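Side-chain contacts in methyl-coenzyme M reductase subunit beta (PDB 1E6Y), which forms part of the complex that reduces methyl-coenzyme M with coenzyme B, releasing methane and a mixed heterodisulfide in the last step of methanogenesis: residues A133-Q136 and T137-M141; S208-S211 and S212-Q216; A395-A398 and G399-F403. One frame throughout, in Å; residues are numbered along the deposited sequence. Where two conformers were deposited one is given.

Interaction 1 (A133-Q136 and T137-M141)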
ATOM      1  N   ALA E 133      -5.073 -24.606 -15.163  1.00 10.64           N
ATOM      2  CA  ALA E 133      -5.627 -25.616 -16.062  1.00 10.68           C
ATOM      3  C   ALA E 133      -5.414 -25.237 -17.524  1.00 11.03           C
ATOM      4  O   ALA E 133      -4.962 -26.060 -18.322  1.00 11.19           O
ATOM      5  CB  ALA E 133      -7.108 -25.811 -15.777  1.00 10.91           C
ATOM      6  N   VAL E 134      -5.687 -23.976 -17.856  1.00 10.44           N
ATOM      7  CA  VAL E 134      -5.461 -23.468 -19.207  1.00 10.55           C
ATOM      8  C   VAL E 134      -3.973 -23.481 -19.568  1.00 10.45           C
ATOM      9  O   VAL E 134      -3.597 -23.943 -20.644  1.00 11.37           O
ATOM     10  CB  VAL E 134      -6.026 -22.031 -19.364  1.00 10.69           C
ATOM     11  CG1 VAL E 134      -5.695 -21.474 -20.741  1.00 10.78           C
ATOM     12  CG2 VAL E 134      -7.529 -22.041 -19.159  1.00 10.44           C
ATOM     13  N   THR E 135      -3.127 -23.061 -18.627  1.00 10.77           N
ATOM     14  CA  THR E 135      -1.678 -23.037 -18.837  1.00 10.15           C
ATOM     15  C   THR E 135      -1.125 -24.440 -19.111  1.00 11.03           C
ATOM     16  O   THR E 135      -0.397 -24.643 -20.086  1.00 11.41           O
ATOM     17  CB  THR E 135      -0.943 -22.430 -17.617  1.00  9.70           C
ATOM     18  OG1 THR E 135      -1.405 -21.091 -17.398  1.00  9.97           O
ATOM     19  CG2 THR E 135       0.561 -22.402 -17.853  1.00  9.54           C
ATOM     20  N   GLN E 136      -1.507 -25.406 -18.276  1.00 10.52           N
ATOM     21  CA  GLN E 136      -1.084 -26.795 -18.448  1.00 11.39           C
ATOM     22  C   GLN E 136      -1.598 -27.392 -19.760  1.00 12.06           C
ATOM     23  O   GLN E 136      -0.860 -28.095 -20.458  1.00 11.77           O
ATOM     24  CB  GLN E 136      -1.569 -27.648 -17.272  1.00 11.49           C
ATOM     25  CG  GLN E 136      -1.226 -29.133 -17.393  1.00 13.31           C
ATOM     26  CD  GLN E 136       0.256 -29.415 -17.208  1.00 13.98           C
ATOM     27  OE1 GLN E 136       0.833 -29.094 -16.168  1.00 13.77           O
ATOM     28  NE2 GLN E 136       0.868 -30.059 -18.197  1.00 15.20           N
ATOM     29  N   THR E 137      -2.847 -27.080 -20.103  1.00 11.86           N
ATOM     30  CA  THR E 137      -3.469 -27.597 -21.320  1.00 12.72           C
ATOM     31  C   THR E 137      -2.754 -27.112 -22.580  1.00 12.81           C
ATOM     32  O   THR E 137      -2.492 -27.900 -23.490  1.00 13.18           O
ATOM     33  CB  THR E 137      -4.964 -27.204 -21.391  1.00 12.80           C
ATOM     34  OG1 THR E 137      -5.672 -27.825 -20.311  1.00 12.44           O
ATOM     35  CG2 THR E 137      -5.584 -27.651 -22.718  1.00 13.44           C
ATOM     36  N   ILE E 138      -2.395 -25.830 -22.606  1.00 12.76           N
ATOM     37  CA  ILE E 138      -1.690 -25.256 -23.750  1.00 12.91           C
ATOM     38  C   ILE E 138      -0.266 -25.803 -23.852  1.00 13.24           C
ATOM     39  O   ILE E 138       0.201 -26.143 -24.941  1.00 13.11           O
ATOM     40  CB  ILE E 138      -1.651 -23.711 -23.666  1.00 13.08           C
ATOM     41  CG1 ILE E 138      -3.071 -23.151 -23.794  1.00 12.88           C
ATOM     42  CG2 ILE E 138      -0.758 -23.139 -24.763  1.00 13.00           C
ATOM     43  CD1 ILE E 138      -3.152 -21.645 -23.678  1.00 12.46           C
ATOM     44  N   MET E 139       0.387 -25.961 -22.704  1.00 13.51           N
ATOM     45  CA  MET E 139       1.740 -26.505 -22.653  1.00 14.21           C
ATOM     46  C   MET E 139       1.783 -27.892 -23.291  1.00 14.82           C
ATOM     47  O   MET E 139       2.642 -28.175 -24.126  1.00 15.76           O
ATOM     48  CB  MET E 139       2.218 -26.590 -21.201  1.00 13.98           C
ATOM     49  CG  MET E 139       3.722 -26.435 -21.024  1.00 14.67           C
ATOM     50  SD  MET E 139       4.284 -24.738 -21.261  1.00 14.55           S
ATOM     51  CE  MET E 139       3.514 -23.926 -19.849  1.00 15.04           C
ATOM     52  N   ASP E 140       0.795 -28.716 -22.959  1.00 14.87           N
ATOM     53  CA  ASP E 140       0.715 -30.083 -23.468  1.00 15.62           C
ATOM     54  C   ASP E 140       0.277 -30.150 -24.927  1.00 15.93           C
ATOM     55  O   ASP E 140       0.903 -30.832 -25.737  1.00 16.31           O
ATOM     56  CB  ASP E 140      -0.253 -30.903 -22.613  1.00 15.58           C
ATOM     57  CG  ASP E 140       0.321 -31.262 -21.257  1.00 15.80           C
ATOM     58  OD1 ASP E 140       1.558 -31.379 -21.132  1.00 16.75           O
ATOM     59  OD2 ASP E 140      -0.472 -31.438 -20.311  1.00 16.41           O
ATOM     60  N   MET E 141      -0.792 -29.431 -25.255  1.00 16.46           N
ATOM     61  CA  MET E 141      -1.429 -29.531 -26.566  1.00 16.56           C
ATOM     62  C   MET E 141      -0.509 -29.083 -27.693  1.00 16.52           C
ATOM     63  O   MET E 141      -0.530 -29.651 -28.788  1.00 16.28           O
ATOM     64  CB  MET E 141      -2.711 -28.696 -26.592  1.00 17.41           C
ATOM     65  CG  MET E 141      -3.481 -28.772 -27.897  1.00 18.70           C
ATOM     66  SD  MET E 141      -5.079 -27.966 -27.770  1.00 19.83           S
ATOM     67  CE  MET E 141      -6.003 -29.207 -26.857  1.00 20.47           C
TER
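Q136 and D140, one helical turn apart, are joined by a side-chain bond from Q136 NE2 to D140 OD2 of 2.9 Å. The acceptor stays close to the amide plane of Q136, but the NH2 meets the carboxylate from above its plane. Q136 CG lies anti to the backbone N and the chain bends at chi2 (71°), which carries the amide along the helix towards D140. Q136 OE1 accepts from an aromatic side chain of another protein chain, and an alanine here would probably deprive both that donor and the D140 carboxylate of a partner.

A second polar grip involves T137, whose OG1 donates to A133 O at 2.8 Å. The backbone N of T137 bonds the same oxygen from the opposite face of its plane, and N84 ND2 also bonds OG1; a small β-branched hydroxyl suits this back-bonding position.

Apolar contacts line the other flanks. V134 CG1 rests 3.9 Å from I138 CD1, and T135 CG2 lies equally far from M139 CE, each pair pointing the same way.

Within helix 125-141, I138 packs on I49 of helix 46-55 and V152 of helix 149-157, while T137 faces L88 of helix 78-89.

Interaction 2 (S208-S211 and S212-Q216)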
ATOM      1  N   SER E 208     -30.685  -4.220 -10.801  1.00  9.84           N
ATOM      2  CA  SER E 208     -30.774  -3.749  -9.424  1.00  9.38           C
ATOM      3  C   SER E 208     -31.056  -4.900  -8.454  1.00  9.50           C
ATOM      4  O   SER E 208     -30.544  -4.908  -7.333  1.00  8.78           O
ATOM      5  CB  SER E 208     -31.838  -2.650  -9.290  1.00  9.44           C
ATOM      6  OG  SER E 208     -33.096  -3.064  -9.790  1.00 10.35           O
ATOM      7  N   ALA E 209     -31.752  -5.930  -8.932  1.00  9.49           N
ATOM      8  CA  ALA E 209     -32.041  -7.100  -8.106  1.00  9.61           C
ATOM      9  C   ALA E 209     -30.774  -7.893  -7.797  1.00  9.80           C
ATOM     10  O   ALA E 209     -30.505  -8.220  -6.637  1.00  9.75           O
ATOM     11  CB  ALA E 209     -33.058  -7.991  -8.797  1.00  9.08           C
ATOM     12  N   LEU E 210     -29.987  -8.177  -8.833  1.00 10.08           N
ATOM     13  CA  LEU E 210     -28.735  -8.911  -8.667  1.00  9.43           C
ATOM     14  C   LEU E 210     -27.742  -8.124  -7.816  1.00  9.39           C
ATOM     15  O   LEU E 210     -27.089  -8.684  -6.931  1.00  8.67           O
ATOM     16  CB  LEU E 210     -28.116  -9.231 -10.033  1.00 10.49           C
ATOM     17  CG  LEU E 210     -26.825 -10.058 -10.012  1.00 11.23           C
ATOM     18  CD1 LEU E 210     -27.040 -11.357  -9.247  1.00 12.36           C
ATOM     19  CD2 LEU E 210     -26.381 -10.344 -11.431  1.00 11.58           C
ATOM     20  N   SER E 211     -27.662  -6.818  -8.062  1.00  8.50           N
ATOM     21  CA  SER E 211     -26.794  -5.938  -7.287  1.00  8.29           C
ATOM     22  C   SER E 211     -27.189  -5.914  -5.811  1.00  7.98           C
ATOM     23  O   SER E 211     -26.329  -5.951  -4.935  1.00  8.79           O
ATOM     24  CB  SER E 211     -26.833  -4.520  -7.859  1.00  8.54           C
ATOM     25  OG  SER E 211     -26.080  -3.629  -7.056  1.00  8.60           O
ATOM     26  N   SER E 212     -28.493  -5.898  -5.546  1.00  9.05           N
ATOM     27  CA  SER E 212     -29.007  -5.925  -4.179  1.00  8.73           C
ATOM     28  C   SER E 212     -28.597  -7.211  -3.464  1.00  8.88           C
ATOM     29  O   SER E 212     -28.219  -7.189  -2.294  1.00  8.73           O
ATOM     30  CB  SER E 212     -30.532  -5.804  -4.189  1.00  9.09           C
ATOM     31  OG  SER E 212     -30.940  -4.559  -4.730  0.66  9.60           O
ATOM     32  N   ILE E 213     -28.658  -8.325  -4.188  1.00  8.58           N
ATOM     33  CA  ILE E 213     -28.251  -9.619  -3.653  1.00  9.01           C
ATOM     34  C   ILE E 213     -26.772  -9.603  -3.273  1.00  8.92           C
ATOM     35  O   ILE E 213     -26.412  -9.979  -2.157  1.00  9.34           O
ATOM     36  CB  ILE E 213     -28.534 -10.742  -4.679  1.00  9.20           C
ATOM     37  CG1 ILE E 213     -30.048 -10.964  -4.782  1.00  9.61           C
ATOM     38  CG2 ILE E 213     -27.822 -12.035  -4.277  1.00  9.55           C
ATOM     39  CD1 ILE E 213     -30.472 -11.775  -5.980  1.00 11.78           C
ATOM     40  N   TYR E 214     -25.938  -9.052  -4.152  1.00  8.87           N
ATOM     41  CA  TYR E 214     -24.506  -8.949  -3.882  1.00  8.57           C
ATOM     42  C   TYR E 214     -24.226  -7.970  -2.744  1.00  8.67           C
ATOM     43  O   TYR E 214     -23.472  -8.282  -1.822  1.00  9.23           O
ATOM     44  CB  TYR E 214     -23.752  -8.499  -5.138  1.00  8.08           C
ATOM     45  CG  TYR E 214     -23.597  -9.567  -6.204  1.00  7.85           C
ATOM     46  CD1 TYR E 214     -23.710  -9.240  -7.555  1.00  7.99           C
ATOM     47  CD2 TYR E 214     -23.244 -10.879  -5.869  1.00  8.38           C
ATOM     48  CE1 TYR E 214     -23.467 -10.185  -8.549  1.00  9.19           C
ATOM     49  CE2 TYR E 214     -23.003 -11.832  -6.857  1.00  8.91           C
ATOM     50  CZ  TYR E 214     -23.115 -11.476  -8.193  1.00  8.17           C
ATOM     51  OH  TYR E 214     -22.866 -12.401  -9.179  1.00  8.91           O
ATOM     52  N   GLU E 215     -24.849  -6.796  -2.808  1.00  8.25           N
ATOM     53  CA  GLU E 215     -24.638  -5.751  -1.808  1.00  8.42           C
ATOM     54  C   GLU E 215     -25.054  -6.195  -0.414  1.00  8.33           C
ATOM     55  O   GLU E 215     -24.289  -6.046   0.538  1.00  8.77           O
ATOM     56  CB  GLU E 215     -25.403  -4.484  -2.193  1.00  7.73           C
ATOM     57  CG  GLU E 215     -24.669  -3.601  -3.195  1.00  8.62           C
ATOM     58  CD  GLU E 215     -23.438  -2.944  -2.596  1.00  9.01           C
ATOM     59  OE1 GLU E 215     -22.351  -3.556  -2.637  1.00  8.43           O
ATOM     60  OE2 GLU E 215     -23.558  -1.811  -2.090  1.00  9.94           O
ATOM     61  N   GLN E 216     -26.244  -6.774  -0.300  1.00  8.41           N
ATOM     62  CA  GLN E 216     -26.732  -7.220   1.000  1.00  8.54           C
ATOM     63  C   GLN E 216     -25.994  -8.449   1.515  1.00  9.15           C
ATOM     64  O   GLN E 216     -25.793  -8.588   2.720  1.00  9.58           O
ATOM     65  CB  GLN E 216     -28.240  -7.486   0.955  1.00  9.20           C
ATOM     66  CG  GLN E 216     -29.085  -6.222   0.756  1.00  9.89           C
ATOM     67  CD  GLN E 216     -28.731  -5.101   1.724  1.00 10.58           C
ATOM     68  OE1 GLN E 216     -28.346  -5.346   2.870  1.00  9.91           O
ATOM     69  NE2 GLN E 216     -28.866  -3.862   1.265  1.00 10.84           N
TER
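L210 and Y214 make the close side-chain packing of this helical turn, lying side by side and pointing the same way. L210 CG comes within 3.7 Å of Y214 CE1, and L210 CD1 makes an off-centre CH-pi contact, 4.3 Å from the ring centroid. With CG anti to the backbone N (chi1 -177°), L210 sends its branched end along the helix to the tyrosine. The pairing suits both types: leucine offers its CG and the CD1 methyl to the ring, while the phenol OH at the far end bonds T38 OG1. I34 of helix 29-40 packs against both side chains.

S212 adds a compact polar grip. Its backbone N bonds S208 O at 2.9 Å; in the conformer described, S212 OG also donates to S208 O, at 2.7 Å and from the opposite face, though a second conformer was modelled and the hydroxyl bond may not be constant.

S211 and E215 meet more loosely, with 4.1 Å between S211 OG and E215 CG, although the backbone bond from E215 N to S211 O is short at 2.7 Å. This side does not open to solvent: S211 packs on C391, and E215 OE2 forms a salt bridge with R189 NH1.

A serine bonding back to the i-4 carbonyl is a common feature of α-helices; this one, 204-221, is buried here near the centre of the chain.

Interaction 3 (A395-A398 and G399-F403)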
ATOM      1  N   ALA E 395     -27.819  -0.071 -16.950  1.00  9.83           N
ATOM      2  CA  ALA E 395     -28.635  -0.926 -17.810  1.00 10.54           C
ATOM      3  C   ALA E 395     -29.549  -0.118 -18.736  1.00 11.28           C
ATOM      4  O   ALA E 395     -29.853  -0.553 -19.844  1.00 12.51           O
ATOM      5  CB  ALA E 395     -29.467  -1.877 -16.958  1.00  9.81           C
ATOM      6  N   LEU E 396     -29.945   1.074 -18.294  1.00 11.12           N
ATOM      7  CA  LEU E 396     -30.887   1.908 -19.042  1.00 11.50           C
ATOM      8  C   LEU E 396     -30.219   2.853 -20.039  1.00 11.59           C
ATOM      9  O   LEU E 396     -30.904   3.527 -20.810  1.00 12.35           O
ATOM     10  CB  LEU E 396     -31.749   2.726 -18.076  1.00 11.35           C
ATOM     11  CG  LEU E 396     -32.818   1.978 -17.278  1.00 11.76           C
ATOM     12  CD1 LEU E 396     -33.330   2.870 -16.160  1.00 11.79           C
ATOM     13  CD2 LEU E 396     -33.955   1.555 -18.198  1.00 13.25           C
ATOM     14  N   ASP E 397     -28.893   2.933 -19.998  1.00 11.33           N
ATOM     15  CA  ASP E 397     -28.157   3.847 -20.871  1.00 11.29           C
ATOM     16  C   ASP E 397     -28.203   3.397 -22.332  1.00 11.61           C
ATOM     17  O   ASP E 397     -27.910   2.243 -22.649  1.00 12.47           O
ATOM     18  CB  ASP E 397     -26.703   3.967 -20.409  1.00 11.32           C
ATOM     19  CG  ASP E 397     -25.990   5.153 -21.031  1.00 11.02           C
ATOM     20  OD1 ASP E 397     -26.072   6.266 -20.474  1.00  9.98           O
ATOM     21  OD2 ASP E 397     -25.345   4.974 -22.081  1.00 11.10           O
ATOM     22  N   ALA E 398     -28.530   4.330 -23.220  1.00 11.22           N
ATOM     23  CA  ALA E 398     -28.703   4.024 -24.637  1.00 11.74           C
ATOM     24  C   ALA E 398     -27.432   4.241 -25.456  1.00 12.22           C
ATOM     25  O   ALA E 398     -27.402   3.928 -26.649  1.00 13.32           O
ATOM     26  CB  ALA E 398     -29.843   4.848 -25.214  1.00 11.51           C
ATOM     27  N   GLY E 399     -26.398   4.796 -24.824  1.00 12.27           N
ATOM     28  CA  GLY E 399     -25.107   4.934 -25.479  1.00 11.91           C
ATOM     29  C   GLY E 399     -24.447   6.290 -25.295  1.00 12.41           C
ATOM     30  O   GLY E 399     -23.911   6.856 -26.248  1.00 12.90           O
ATOM     31  N   THR E 400     -24.455   6.796 -24.064  1.00 12.09           N
ATOM     32  CA  THR E 400     -23.864   8.099 -23.758  1.00 12.02           C
ATOM     33  C   THR E 400     -22.466   7.973 -23.151  1.00 11.94           C
ATOM     34  O   THR E 400     -21.758   8.969 -23.009  1.00 12.00           O
ATOM     35  CB  THR E 400     -24.739   8.905 -22.768  1.00 12.15           C
ATOM     36  OG1 THR E 400     -24.659   8.311 -21.466  1.00 11.67           O
ATOM     37  CG2 THR E 400     -26.190   8.927 -23.219  1.00 12.65           C
ATOM     38  N   GLN E 401     -22.090   6.755 -22.768  1.00 11.70           N
ATOM     39  CA  GLN E 401     -20.880   6.528 -21.977  1.00 12.12           C
ATOM     40  C   GLN E 401     -19.673   6.138 -22.825  1.00 12.72           C
ATOM     41  O   GLN E 401     -19.797   5.369 -23.776  1.00 13.15           O
ATOM     42  CB  GLN E 401     -21.134   5.432 -20.937  1.00 11.90           C
ATOM     43  CG  GLN E 401     -22.288   5.719 -19.987  1.00 11.73           C
ATOM     44  CD  GLN E 401     -21.985   6.856 -19.035  1.00 11.46           C
ATOM     45  OE1 GLN E 401     -22.708   7.853 -18.987  1.00 13.40           O
ATOM     46  NE2 GLN E 401     -20.916   6.713 -18.270  1.00 11.24           N
ATOM     47  N   MET E 402     -18.495   6.606 -22.421  1.00 12.86           N
ATOM     48  CA  MET E 402     -17.247   6.138 -23.017  1.00 13.93           C
ATOM     49  C   MET E 402     -16.893   4.767 -22.465  1.00 14.43           C
ATOM     50  O   MET E 402     -16.450   3.880 -23.198  1.00 14.27           O
ATOM     51  CB  MET E 402     -16.102   7.108 -22.717  1.00 15.86           C
ATOM     52  CG  MET E 402     -16.196   8.425 -23.461  1.00 18.23           C
ATOM     53  SD  MET E 402     -16.681   8.210 -25.178  1.00 23.47           S
ATOM     54  CE  MET E 402     -15.219   7.420 -25.842  1.00 20.63           C
ATOM     55  N   PHE E 403     -17.036   4.619 -21.154  1.00 14.50           N
ATOM     56  CA  PHE E 403     -16.738   3.352 -20.511  1.00 15.59           C
ATOM     57  C   PHE E 403     -18.017   2.561 -20.315  1.00 15.68           C
ATOM     58  O   PHE E 403     -18.536   2.426 -19.205  1.00 16.05           O
ATOM     59  CB  PHE E 403     -15.989   3.596 -19.203  1.00 15.97           C
ATOM     60  CG  PHE E 403     -14.648   4.229 -19.415  1.00 15.85           C
ATOM     61  CD1 PHE E 403     -14.510   5.613 -19.365  1.00 16.17           C
ATOM     62  CD2 PHE E 403     -13.584   3.470 -19.891  1.00 16.22           C
ATOM     63  CE1 PHE E 403     -13.343   6.232 -19.802  1.00 15.59           C
ATOM     64  CE2 PHE E 403     -12.413   4.079 -20.333  1.00 15.99           C
ATOM     65  CZ  PHE E 403     -12.295   5.464 -20.290  1.00 16.04           C
TER
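D397 closes the turn to T400 with both oxygens of its carboxylate. OD2 accepts two backbone N-H groups: T400 N at 2.8 Å, along the syn lone pair and nearly straight at 165°, and G399 N at 2.9 Å, a more bent bond that arrives from above the carboxylate plane. OD1 takes the hydroxyl hydrogen of T400 OG1 at 2.7 Å, also on its syn lone pair, and a further bond from A321 N. Three donors of the turn and one from a loop remote in sequence thus share a single carboxylate.

The bond from G399 N to D397 OD2 closes an Asx turn, which T400 N and T400 OG1 extend. T400 OG1 sits between its backbone N and carbonyl carbon (chi1 71°), from where it reaches OD1 as the backbone N reaches OD2; threonine therefore supplies two donors. G399 takes up backbone angles at which a CB would clash with A398 O, so glycine fits the tight bend. Its own carbonyl O accepts from a basic side chain of another protein chain.

With four N-H and O-H donors converging on it, the aspartate is probably stabilised as the anion and pins a segment that has no regular secondary structure.

The three contacts follow one another along the chain, each a local one. Interaction 1 belongs to the N-terminal domain and lies in a peripheral part of the subunit, its centre about 32 Å from that of the chain. Interactions 2 and 3 share the C-terminal domain, with centres about 20 Å apart and nearest atoms about 7 Å apart. Helix 387-395 connects them: it packs on helix 204-221 and runs into the loop of interaction 3. Interaction 2 is packed within its own chain, whereas 133-141 and 395-403 also meet other subunits, and the side chain of Q401 lies about 13 Å from bound coenzyme B. The series thus samples subunit core and assembly interfaces.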